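Local coordinates for SH2 domain-containing protein 3C (Homo sapiens, PDB 3T6G), which acts as a signalling adapter in cell adhesion and migration, its closed Cdc25-homology domain binding BCAR1 rather than serving as a canonical exchange factor, at residues L100-F103 with H104-I108; T279-Q282 with M283-W287; S294-A297 with R298-K302. The protein carries 2 engineered substitutions. One frame throughout, in Å; residues are numbered along the deposited sequence.

Contact 1: residues L100-F103 with H104-I108; sequences LERF and HTMSI
Met-106 lays its CE over one face of the Arg-102 guanidinium, 4.1 Å from NH2, one turn further along helix 93-115. The two side chains run side by side in the same direction. Both set out with CG anti to the backbone N, but the arginine stays extended from CG to NE, while the methionine bends at chi2 (75°) and again at chi3 (38°), bringing its methyl over the flat group. In the neighbouring pair, Glu-101 also bends at chi2, and its OE2 comes to 2.8 Å from Thr-105 OG1. Backbone bonds fix the spacing of both pairs: Met-106 N gives to Arg-102 O at 2.8 Å, and Thr-105 N to Glu-101 O at 2.9 Å. Further out, Arg-102 forms a salt bridge with Asp-61 and bonds through NH1 to Phe-277 O and Thr-279 OG1. Glu-101 OE1 forms a salt bridge with Arg-299 and a hydrogen bond with Gln-296, and the Thr-105 hydroxyl bonds to that of Tyr-300. Both charged residues of the turn are buried, and each meets an opposite charge from elsewhere in the chain, so both are probably ionised; the methionine methyl gives one guanidinium face an apolar neighbour near NH2.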
ATOM      1  N   LEU A 100      -4.334  -1.112  -4.200  1.00 67.07           N
ATOM      2  CA  LEU A 100      -4.539  -2.468  -3.696  1.00 61.99           C
ATOM      3  C   LEU A 100      -4.996  -3.401  -4.829  1.00 66.43           C
ATOM      4  O   LEU A 100      -4.579  -4.568  -4.885  1.00 74.29           O
ATOM      5  CB  LEU A 100      -5.513  -2.516  -2.504  1.00 54.07           C
ATOM      6  CG  LEU A 100      -5.015  -2.057  -1.119  1.00 58.19           C
ATOM      7  CD1 LEU A 100      -6.183  -1.826  -0.154  1.00 57.71           C
ATOM      8  CD2 LEU A 100      -4.026  -3.015  -0.498  1.00 51.96           C
ATOM      9  N   GLU A 101      -5.844  -2.903  -5.730  1.00 59.27           N
ATOM     10  CA  GLU A 101      -6.236  -3.703  -6.889  1.00 64.00           C
ATOM     11  C   GLU A 101      -5.000  -3.985  -7.717  1.00 62.81           C
ATOM     12  O   GLU A 101      -4.796  -5.104  -8.188  1.00 61.80           O
ATOM     13  CB  GLU A 101      -7.267  -2.997  -7.765  1.00 65.59           C
ATOM     14  CG  GLU A 101      -7.660  -3.805  -9.012  1.00 66.96           C
ATOM     15  CD  GLU A 101      -8.658  -4.922  -8.717  1.00 76.12           C
ATOM     16  OE1 GLU A 101      -9.523  -4.717  -7.842  1.00 85.37           O
ATOM     17  OE2 GLU A 101      -8.592  -6.000  -9.352  1.00 68.16           O
ATOM     18  N   ARG A 102      -4.165  -2.965  -7.867  1.00 57.77           N
ATOM     19  CA  ARG A 102      -3.001  -3.094  -8.721  1.00 64.52           C
ATOM     20  C   ARG A 102      -2.109  -4.200  -8.190  1.00 65.96           C
ATOM     21  O   ARG A 102      -1.760  -5.136  -8.916  1.00 64.89           O
ATOM     22  CB  ARG A 102      -2.208  -1.785  -8.826  1.00 60.02           C
ATOM     23  CG  ARG A 102      -1.191  -1.805  -9.986  1.00 55.55           C
ATOM     24  CD  ARG A 102      -0.410  -0.501 -10.146  1.00 55.17           C
ATOM     25  NE  ARG A 102       0.828  -0.711 -10.888  1.00 55.66           N
ATOM     26  CZ  ARG A 102       0.882  -1.072 -12.173  1.00 56.96           C
ATOM     27  NH1 ARG A 102      -0.230  -1.266 -12.883  1.00 49.57           N
ATOM     28  NH2 ARG A 102       2.053  -1.237 -12.760  1.00 58.54           N
ATOM     29  N   PHE A 103      -1.740  -4.057  -6.922  1.00 61.73           N
ATOM     30  CA  PHE A 103      -0.907  -5.010  -6.203  1.00 60.24           C
ATOM     31  C   PHE A 103      -1.392  -6.466  -6.350  1.00 68.45           C
ATOM     32  O   PHE A 103      -0.691  -7.309  -6.941  1.00 62.26           O
ATOM     33  CB  PHE A 103      -0.861  -4.611  -4.734  1.00 53.67           C
ATOM     34  CG  PHE A 103       0.156  -5.361  -3.920  1.00 58.49           C
ATOM     35  CD1 PHE A 103       1.461  -4.897  -3.813  1.00 52.67           C
ATOM     36  CD2 PHE A 103      -0.200  -6.507  -3.227  1.00 53.71           C
ATOM     37  CE1 PHE A 103       2.392  -5.568  -3.045  1.00 55.25           C
ATOM     38  CE2 PHE A 103       0.735  -7.183  -2.448  1.00 47.76           C
ATOM     39  CZ  PHE A 103       2.030  -6.710  -2.356  1.00 51.20           C
ATOM     40  N   HIS A 104      -2.578  -6.783  -5.840  1.00 64.11           N
ATOM     41  CA  HIS A 104      -2.970  -8.176  -5.924  1.00 67.72           C
ATOM     42  C   HIS A 104      -3.176  -8.670  -7.349  1.00 64.43           C
ATOM     43  O   HIS A 104      -2.863  -9.815  -7.666  1.00 63.73           O
ATOM     44  CB  HIS A 104      -4.166  -8.548  -5.044  1.00 76.74           C
ATOM     45  CG  HIS A 104      -4.295 -10.034  -4.848  1.00 88.52           C
ATOM     46  ND1 HIS A 104      -3.233 -10.824  -4.449  1.00 85.13           N
ATOM     47  CD2 HIS A 104      -5.335 -10.881  -5.050  1.00 88.09           C
ATOM     48  CE1 HIS A 104      -3.621 -12.085  -4.388  1.00 83.59           C
ATOM     49  NE2 HIS A 104      -4.892 -12.147  -4.744  1.00 85.95           N
ATOM     50  N   THR A 105      -3.715  -7.814  -8.204  1.00 64.57           N
ATOM     51  CA  THR A 105      -3.978  -8.208  -9.577  1.00 57.05           C
ATOM     52  C   THR A 105      -2.688  -8.500 -10.372  1.00 59.60           C
ATOM     53  O   THR A 105      -2.638  -9.423 -11.179  1.00 47.49           O
ATOM     54  CB  THR A 105      -4.865  -7.197 -10.245  1.00 53.30           C
ATOM     55  OG1 THR A 105      -6.170  -7.359  -9.702  1.00 59.36           O
ATOM     56  CG2 THR A 105      -4.935  -7.417 -11.765  1.00 46.97           C
ATOM     57  N   MET A 106      -1.652  -7.720 -10.104  1.00 55.94           N
ATOM     58  CA  MET A 106      -0.325  -7.968 -10.631  1.00 49.92           C
ATOM     59  C   MET A 106       0.176  -9.362 -10.209  1.00 60.94           C
ATOM     60  O   MET A 106       0.562 -10.164 -11.063  1.00 69.48           O
ATOM     61  CB  MET A 106       0.607  -6.870 -10.115  1.00 45.97           C
ATOM     62  CG  MET A 106       2.090  -7.028 -10.423  1.00 47.89           C
ATOM     63  SD  MET A 106       2.482  -6.670 -12.138  1.00 67.11           S
ATOM     64  CE  MET A 106       1.429  -5.275 -12.555  1.00 54.58           C
ATOM     65  N   SER A 107       0.169  -9.645  -8.904  1.00 57.64           N
ATOM     66  CA  SER A 107       0.593 -10.956  -8.369  1.00 56.23           C
ATOM     67  C   SER A 107      -0.113 -12.107  -9.079  1.00 57.45           C
ATOM     68  O   SER A 107       0.510 -13.098  -9.468  1.00 60.15           O
ATOM     69  CB  SER A 107       0.330 -11.037  -6.875  1.00 53.56           C
ATOM     70  OG  SER A 107       1.144 -10.110  -6.184  1.00 59.80           O
ATOM     71  N   ILE A 108      -1.408 -11.944  -9.302  1.00 52.56           N
ATOM     72  CA  ILE A 108      -2.142 -12.917 -10.085  1.00 56.20           C
ATOM     73  C   ILE A 108      -1.540 -13.072 -11.505  1.00 62.49           C
ATOM     74  O   ILE A 108      -1.307 -14.186 -11.977  1.00 64.84           O
ATOM     75  CB  ILE A 108      -3.613 -12.512 -10.177  1.00 52.82           C
ATOM     76  CG1 ILE A 108      -4.226 -12.445  -8.772  1.00 60.68           C
ATOM     77  CG2 ILE A 108      -4.375 -13.486 -11.046  1.00 50.22           C
ATOM     78  CD1 ILE A 108      -5.757 -12.389  -8.769  1.00 62.79           C
TER

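Contact 2: residues T279-Q282 with M283-W287; sequences TEFQ and MRLLW
Helix 279-287, a short, largely buried helix of the Cdc25-homology domain, brings Thr-279 against Met-283 and Phe-281 against Leu-285, each pair one turn apart. Thr-279 offers its methyl: CG2 lies 3.8 Å from Met-283 SD. The methionine reaches it because CG stands anti to its own carbonyl carbon (chi1 -62°), which also carries CG past Thr-279 O, 3.1 Å away. That same carbonyl accepts Met-283 N at 2.7 Å, so the side chain and the peptide N-H of one residue crowd round a single oxygen. In the second pair, CE2 of the Phe-281 ring meets Leu-285 CD2 at 4.0 Å, in a purely apolar touch that comes obliquely to the ring.

The last turn is held the same way. Leu-286 N donates to Gln-282 O at 2.7 Å in an almost straight bond (175°), and Leu-286 CG packs 3.3 Å from the same oxygen. Trp-287 then folds back along the helix: Leu-286 CB sits over one face of the indole, toward its rim, and Met-283 CA lies at its edge, in the ring plane.

Polar ends look outward for their partners. Thr-279 OG1 bonds to Arg-102, Gln-282 NE2 to Val-276 O, and Arg-284 NH1 to Asn-30. Trp-287 NE1 donates to Arg-299 O, and its indole makes a cation-pi contact with the Arg-299 side chain, while Leu-285 packs on Leu-37 and Leu-38 of helix 35-46.

The chemistry within the helix is therefore dispersion and main-chain hydrogen bonding. The polar ends of Thr-279, Gln-282, Arg-284 and Trp-287 are used outside it, while methyl, thioether and aromatic groups touch from one turn to the next.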
ATOM      1  N   THR A 279      -2.976  -2.208 -15.075  1.00 56.91           N
ATOM      2  CA  THR A 279      -4.004  -2.904 -14.277  1.00 53.01           C
ATOM      3  C   THR A 279      -5.310  -3.110 -15.046  1.00 60.11           C
ATOM      4  O   THR A 279      -5.926  -4.184 -14.976  1.00 65.64           O
ATOM      5  CB  THR A 279      -4.332  -2.162 -12.976  1.00 51.06           C
ATOM      6  OG1 THR A 279      -3.152  -2.050 -12.174  1.00 54.01           O
ATOM      7  CG2 THR A 279      -5.399  -2.922 -12.206  1.00 44.85           C
ATOM      8  N   GLU A 280      -5.731  -2.077 -15.768  1.00 52.06           N
ATOM      9  CA  GLU A 280      -6.853  -2.201 -16.686  1.00 58.56           C
ATOM     10  C   GLU A 280      -6.634  -3.326 -17.696  1.00 62.09           C
ATOM     11  O   GLU A 280      -7.531  -4.133 -17.948  1.00 68.49           O
ATOM     12  CB  GLU A 280      -7.088  -0.881 -17.427  1.00 64.32           C
ATOM     13  CG  GLU A 280      -7.056   0.356 -16.528  1.00 63.54           C
ATOM     14  CD  GLU A 280      -7.962   1.481 -17.034  1.00 77.20           C
ATOM     15  OE1 GLU A 280      -7.722   2.662 -16.697  1.00 82.58           O
ATOM     16  OE2 GLU A 280      -8.933   1.189 -17.759  1.00 85.58           O
ATOM     17  N   PHE A 281      -5.446  -3.384 -18.288  1.00 61.09           N
ATOM     18  CA  PHE A 281      -5.146  -4.472 -19.215  1.00 60.38           C
ATOM     19  C   PHE A 281      -5.280  -5.813 -18.475  1.00 58.73           C
ATOM     20  O   PHE A 281      -5.919  -6.760 -18.963  1.00 57.04           O
ATOM     21  CB  PHE A 281      -3.745  -4.320 -19.825  1.00 56.17           C
ATOM     22  CG  PHE A 281      -3.233  -5.581 -20.478  1.00 58.45           C
ATOM     23  CD1 PHE A 281      -3.607  -5.912 -21.776  1.00 63.29           C
ATOM     24  CD2 PHE A 281      -2.380  -6.439 -19.792  1.00 63.56           C
ATOM     25  CE1 PHE A 281      -3.136  -7.084 -22.387  1.00 70.70           C
ATOM     26  CE2 PHE A 281      -1.899  -7.615 -20.392  1.00 62.32           C
ATOM     27  CZ  PHE A 281      -2.280  -7.945 -21.685  1.00 58.99           C
ATOM     28  N   GLN A 282      -4.701  -5.881 -17.281  1.00 49.49           N
ATOM     29  CA  GLN A 282      -4.772  -7.109 -16.500  1.00 55.98           C
ATOM     30  C   GLN A 282      -6.191  -7.519 -16.129  1.00 63.79           C
ATOM     31  O   GLN A 282      -6.589  -8.657 -16.361  1.00 68.40           O
ATOM     32  CB  GLN A 282      -3.853  -7.024 -15.298  1.00 51.80           C
ATOM     33  CG  GLN A 282      -2.409  -6.852 -15.763  1.00 61.32           C
ATOM     34  CD  GLN A 282      -1.438  -6.657 -14.639  1.00 56.08           C
ATOM     35  OE1 GLN A 282      -1.828  -6.595 -13.484  1.00 61.02           O
ATOM     36  NE2 GLN A 282      -0.158  -6.535 -14.971  1.00 55.53           N
ATOM     37  N   MET A 283      -6.970  -6.590 -15.588  1.00 61.69           N
ATOM     38  CA  MET A 283      -8.337  -6.920 -15.229  1.00 58.95           C
ATOM     39  C   MET A 283      -9.082  -7.536 -16.410  1.00 63.84           C
ATOM     40  O   MET A 283      -9.700  -8.583 -16.278  1.00 70.44           O
ATOM     41  CB  MET A 283      -9.063  -5.694 -14.667  1.00 62.12           C
ATOM     42  CG  MET A 283      -8.410  -5.184 -13.397  1.00 54.89           C
ATOM     43  SD  MET A 283      -9.089  -3.632 -12.820  1.00 67.81           S
ATOM     44  CE  MET A 283     -10.698  -4.197 -12.209  1.00 53.86           C
ATOM     45  N   ARG A 284      -8.996  -6.898 -17.569  1.00 70.27           N
ATOM     46  CA  ARG A 284      -9.634  -7.404 -18.787  1.00 71.05           C
ATOM     47  C   ARG A 284      -9.084  -8.754 -19.240  1.00 76.10           C
ATOM     48  O   ARG A 284      -9.839  -9.665 -19.606  1.00 78.04           O
ATOM     49  CB  ARG A 284      -9.474  -6.385 -19.909  1.00 72.76           C
ATOM     50  CG  ARG A 284     -10.485  -5.254 -19.846  1.00 61.44           C
ATOM     51  CD  ARG A 284     -11.799  -5.760 -20.374  1.00 64.85           C
ATOM     52  NE  ARG A 284     -12.553  -4.669 -20.968  1.00 86.95           N
ATOM     53  CZ  ARG A 284     -12.741  -4.497 -22.268  1.00 88.69           C
ATOM     54  NH1 ARG A 284     -12.244  -5.365 -23.136  1.00 78.78           N
ATOM     55  NH2 ARG A 284     -13.450  -3.458 -22.694  1.00102.38           N
ATOM     56  N   LEU A 285      -7.761  -8.878 -19.224  1.00 73.88           N
ATOM     57  CA  LEU A 285      -7.115 -10.152 -19.530  1.00 66.48           C
ATOM     58  C   LEU A 285      -7.648 -11.248 -18.630  1.00 59.74           C
ATOM     59  O   LEU A 285      -8.138 -12.262 -19.090  1.00 61.28           O
ATOM     60  CB  LEU A 285      -5.612 -10.042 -19.311  1.00 62.64           C
ATOM     61  CG  LEU A 285      -4.834 -11.349 -19.348  1.00 62.58           C
ATOM     62  CD1 LEU A 285      -4.930 -11.949 -20.726  1.00 66.44           C
ATOM     63  CD2 LEU A 285      -3.386 -11.083 -18.973  1.00 64.73           C
ATOM     64  N   LEU A 286      -7.537 -11.029 -17.331  1.00 66.55           N
ATOM     65  CA  LEU A 286      -7.872 -12.043 -16.346  1.00 65.09           C
ATOM     66  C   LEU A 286      -9.371 -12.347 -16.298  1.00 70.65           C
ATOM     67  O   LEU A 286      -9.794 -13.499 -16.335  1.00 70.46           O
ATOM     68  CB  LEU A 286      -7.354 -11.586 -14.984  1.00 67.20           C
ATOM     69  CG  LEU A 286      -5.820 -11.540 -14.976  1.00 61.45           C
ATOM     70  CD1 LEU A 286      -5.267 -10.841 -13.757  1.00 51.19           C
ATOM     71  CD2 LEU A 286      -5.249 -12.948 -15.089  1.00 55.47           C
ATOM     72  N   TRP A 287     -10.188 -11.314 -16.240  1.00 77.37           N
ATOM     73  CA  TRP A 287     -11.602 -11.556 -15.996  1.00 75.73           C
ATOM     74  C   TRP A 287     -12.500 -11.375 -17.214  1.00 72.73           C
ATOM     75  O   TRP A 287     -13.688 -11.695 -17.159  1.00 77.95           O
ATOM     76  CB  TRP A 287     -12.075 -10.743 -14.787  1.00 73.49           C
ATOM     77  CG  TRP A 287     -11.360 -11.168 -13.514  1.00 67.80           C
ATOM     78  CD1 TRP A 287     -11.644 -12.262 -12.737  1.00 56.89           C
ATOM     79  CD2 TRP A 287     -10.230 -10.526 -12.897  1.00 63.26           C
ATOM     80  NE1 TRP A 287     -10.766 -12.332 -11.678  1.00 62.23           N
ATOM     81  CE2 TRP A 287      -9.890 -11.276 -11.753  1.00 58.40           C
ATOM     82  CE3 TRP A 287      -9.480  -9.382 -13.196  1.00 61.76           C
ATOM     83  CZ2 TRP A 287      -8.837 -10.926 -10.913  1.00 54.83           C
ATOM     84  CZ3 TRP A 287      -8.427  -9.036 -12.358  1.00 60.57           C
ATOM     85  CH2 TRP A 287      -8.122  -9.800 -11.227  1.00 54.32           C
TER

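Contact 3: residues S294-A297 with R298-K302; sequences SSQA and RRYEK
With chi1 at 177° and the rest of its carbon chain extended, Gln-296 runs out over the ring of Tyr-300, whose own CG stands anti to the carbonyl carbon and swings the ring back toward the preceding turn. Gln-296 CG sits over one face, 3.6 Å from the centroid of the Tyr-300 ring and 18° off the ring normal, displaced toward the rim, a CH-pi contact. The terminal amide runs on past the CE2/CZ rim toward the hydroxyl end, its plane nearly parallel to the ring (7° apart). The backbone bond from Tyr-300 N to Gln-296 O (2.8 Å) sets the spacing of the pair.

Arg-299 bends back to the residues before the helix. Its turn at chi3 brings NE round to Ser-294 O, 3.1 Å away. The oxygen lies in the guanidinium plane, at its edge, whereas the NE donor sits well above the plane of the carbonyl and not on a lone pair. One face of the guanidinium passes over Gln-296 CA, 3.4 Å from NH1. Arg-299 N meanwhile bonds to Ser-295 O at 3.0 Å, so main chain and side chain of this one arginine hold two successive carbonyls of the residues leading into the helix.

Outside the turn, Glu-101 OE1 of helix 93-115 accepts a hydrogen bond from Gln-296 NE2 and forms a salt bridge with Arg-299 NH1, which fixes the ends of the two side chains together. Tyr-300 OH bonds to Thr-105, and its ring meets His-104 edge-to-face.

At the exposed side, Ser-295 OG accepts Arg-298 N in a weak bond of 3.4 Å. With Ser-295 as the N-cap residue and regular helical bonds following at once, this is the capped first turn of helix 296-314, fastened by its inner side to the core of the Cdc25-homology domain.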
ATOM      1  N   SER A 294     -17.054  -7.044 -12.222  1.00 90.75           N
ATOM      2  CA  SER A 294     -17.504  -7.650 -10.977  1.00 87.83           C
ATOM      3  C   SER A 294     -16.714  -7.088  -9.811  1.00 82.53           C
ATOM      4  O   SER A 294     -15.710  -6.399 -10.001  1.00 81.18           O
ATOM      5  CB  SER A 294     -17.368  -9.172 -11.017  1.00 82.63           C
ATOM      6  OG  SER A 294     -18.262  -9.721 -11.965  1.00 85.90           O
ATOM      7  N   SER A 295     -17.178  -7.378  -8.604  1.00 82.60           N
ATOM      8  CA  SER A 295     -16.527  -6.883  -7.405  1.00 83.20           C
ATOM      9  C   SER A 295     -15.143  -7.482  -7.339  1.00 79.03           C
ATOM     10  O   SER A 295     -14.867  -8.486  -7.981  1.00 79.20           O
ATOM     11  CB  SER A 295     -17.319  -7.285  -6.164  1.00 84.67           C
ATOM     12  OG  SER A 295     -17.573  -8.681  -6.166  1.00 87.07           O
ATOM     13  N   GLN A 296     -14.272  -6.857  -6.566  1.00 77.81           N
ATOM     14  CA  GLN A 296     -12.938  -7.378  -6.355  1.00 70.11           C
ATOM     15  C   GLN A 296     -12.961  -8.674  -5.548  1.00 77.27           C
ATOM     16  O   GLN A 296     -12.214  -9.610  -5.851  1.00 78.04           O
ATOM     17  CB  GLN A 296     -12.085  -6.354  -5.628  1.00 61.49           C
ATOM     18  CG  GLN A 296     -10.712  -6.866  -5.325  1.00 69.37           C
ATOM     19  CD  GLN A 296      -9.933  -5.903  -4.474  1.00 74.70           C
ATOM     20  OE1 GLN A 296      -9.849  -6.063  -3.245  1.00 73.78           O
ATOM     21  NE2 GLN A 296      -9.354  -4.888  -5.116  1.00 65.04           N
ATOM     22  N   ALA A 297     -13.802  -8.726  -4.516  1.00 74.17           N
ATOM     23  CA  ALA A 297     -13.906  -9.932  -3.690  1.00 74.34           C
ATOM     24  C   ALA A 297     -14.238 -11.139  -4.554  1.00 80.24           C
ATOM     25  O   ALA A 297     -13.594 -12.173  -4.455  1.00 82.80           O
ATOM     26  CB  ALA A 297     -14.956  -9.772  -2.583  1.00 57.10           C
ATOM     27  N   ARG A 298     -15.250 -10.992  -5.396  1.00 83.90           N
ATOM     28  CA  ARG A 298     -15.694 -12.062  -6.282  1.00 88.76           C
ATOM     29  C   ARG A 298     -14.631 -12.387  -7.334  1.00 89.87           C
ATOM     30  O   ARG A 298     -14.322 -13.554  -7.568  1.00 95.60           O
ATOM     31  CB  ARG A 298     -17.011 -11.659  -6.952  1.00 99.57           C
ATOM     32  CG  ARG A 298     -17.878 -12.807  -7.445  1.00111.53           C
ATOM     33  CD  ARG A 298     -19.351 -12.400  -7.402  1.00120.21           C
ATOM     34  NE  ARG A 298     -20.211 -13.250  -8.225  1.00125.75           N
ATOM     35  CZ  ARG A 298     -21.525 -13.079  -8.348  1.00131.92           C
ATOM     36  NH1 ARG A 298     -22.131 -12.093  -7.695  1.00133.98           N
ATOM     37  NH2 ARG A 298     -22.235 -13.894  -9.118  1.00133.69           N
ATOM     38  N   ARG A 299     -14.065 -11.362  -7.968  1.00 82.90           N
ATOM     39  CA  ARG A 299     -13.024 -11.592  -8.963  1.00 81.69           C
ATOM     40  C   ARG A 299     -11.879 -12.381  -8.331  1.00 86.43           C
ATOM     41  O   ARG A 299     -11.339 -13.309  -8.940  1.00 89.35           O
ATOM     42  CB  ARG A 299     -12.520 -10.270  -9.576  1.00 77.20           C
ATOM     43  CG  ARG A 299     -13.485  -9.647 -10.597  1.00 78.78           C
ATOM     44  CD  ARG A 299     -12.944  -8.391 -11.276  1.00 71.86           C
ATOM     45  NE  ARG A 299     -12.734  -7.262 -10.365  1.00 64.32           N
ATOM     46  CZ  ARG A 299     -11.545  -6.921  -9.872  1.00 68.33           C
ATOM     47  NH1 ARG A 299     -11.421  -5.888  -9.057  1.00 61.00           N
ATOM     48  NH2 ARG A 299     -10.465  -7.620 -10.195  1.00 71.01           N
ATOM     49  N   TYR A 300     -11.532 -12.021  -7.098  1.00 80.39           N
ATOM     50  CA  TYR A 300     -10.389 -12.621  -6.422  1.00 73.35           C
ATOM     51  C   TYR A 300     -10.715 -14.012  -5.902  1.00 82.58           C
ATOM     52  O   TYR A 300      -9.894 -14.921  -6.016  1.00 91.31           O
ATOM     53  CB  TYR A 300      -9.864 -11.720  -5.299  1.00 63.67           C
ATOM     54  CG  TYR A 300      -9.064 -10.520  -5.779  1.00 64.97           C
ATOM     55  CD1 TYR A 300      -8.899 -10.252  -7.139  1.00 67.88           C
ATOM     56  CD2 TYR A 300      -8.460  -9.662  -4.873  1.00 58.45           C
ATOM     57  CE1 TYR A 300      -8.150  -9.151  -7.574  1.00 64.91           C
ATOM     58  CE2 TYR A 300      -7.714  -8.563  -5.292  1.00 59.43           C
ATOM     59  CZ  TYR A 300      -7.556  -8.310  -6.642  1.00 64.25           C
ATOM     60  OH  TYR A 300      -6.816  -7.209  -7.046  1.00 62.55           O
ATOM     61  N   GLU A 301     -11.910 -14.177  -5.341  1.00 82.10           N
ATOM     62  CA  GLU A 301     -12.380 -15.485  -4.901  1.00 90.26           C
ATOM     63  C   GLU A 301     -12.296 -16.469  -6.057  1.00 94.04           C
ATOM     64  O   GLU A 301     -11.752 -17.557  -5.916  1.00100.94           O
ATOM     65  CB  GLU A 301     -13.839 -15.421  -4.436  1.00103.84           C
ATOM     66  CG  GLU A 301     -14.113 -14.525  -3.239  1.00121.42           C
ATOM     67  CD  GLU A 301     -15.605 -14.235  -3.043  1.00133.85           C
ATOM     68  OE1 GLU A 301     -16.310 -13.980  -4.049  1.00138.64           O
ATOM     69  OE2 GLU A 301     -16.073 -14.265  -1.882  1.00133.36           O
ATOM     70  N   LYS A 302     -12.841 -16.088  -7.206  1.00 90.95           N
ATOM     71  CA  LYS A 302     -12.946 -17.022  -8.321  1.00 88.65           C
ATOM     72  C   LYS A 302     -11.581 -17.385  -8.890  1.00 87.58           C
ATOM     73  O   LYS A 302     -11.378 -18.494  -9.380  1.00 93.20           O
ATOM     74  CB  LYS A 302     -13.870 -16.479  -9.417  1.00 91.58           C
ATOM     75  CG  LYS A 302     -15.237 -15.992  -8.908  1.00102.29           C
ATOM     76  CD  LYS A 302     -16.027 -17.094  -8.178  1.00112.34           C
ATOM     77  CE  LYS A 302     -17.414 -16.622  -7.694  1.00114.27           C
ATOM     78  NZ  LYS A 302     -17.367 -15.687  -6.524  1.00111.32           N
TER

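Three short pieces of three different helices, one with its N-cap, come together here. Contact 1 is the most central, on helix 93-115, its centre about 5 Å from the centre of the chain; contact 2 is also buried, its centre at about 13 Å, and contact 3 lies at the surface, its centre at about 18 Å. Contact 1 touches both others and is the shared polar hub: its charged residues reach into 279-287 and 294-302. Contact 2 is chiefly apolar between its turns, whereas contact 3 mixes capping, a CH-pi contact and arginine bonds. Contacts 2 and 3, on consecutive helices, meet through Trp-287, whose ring packs by CH2 against Tyr-300 CE1 at 3.7 Å.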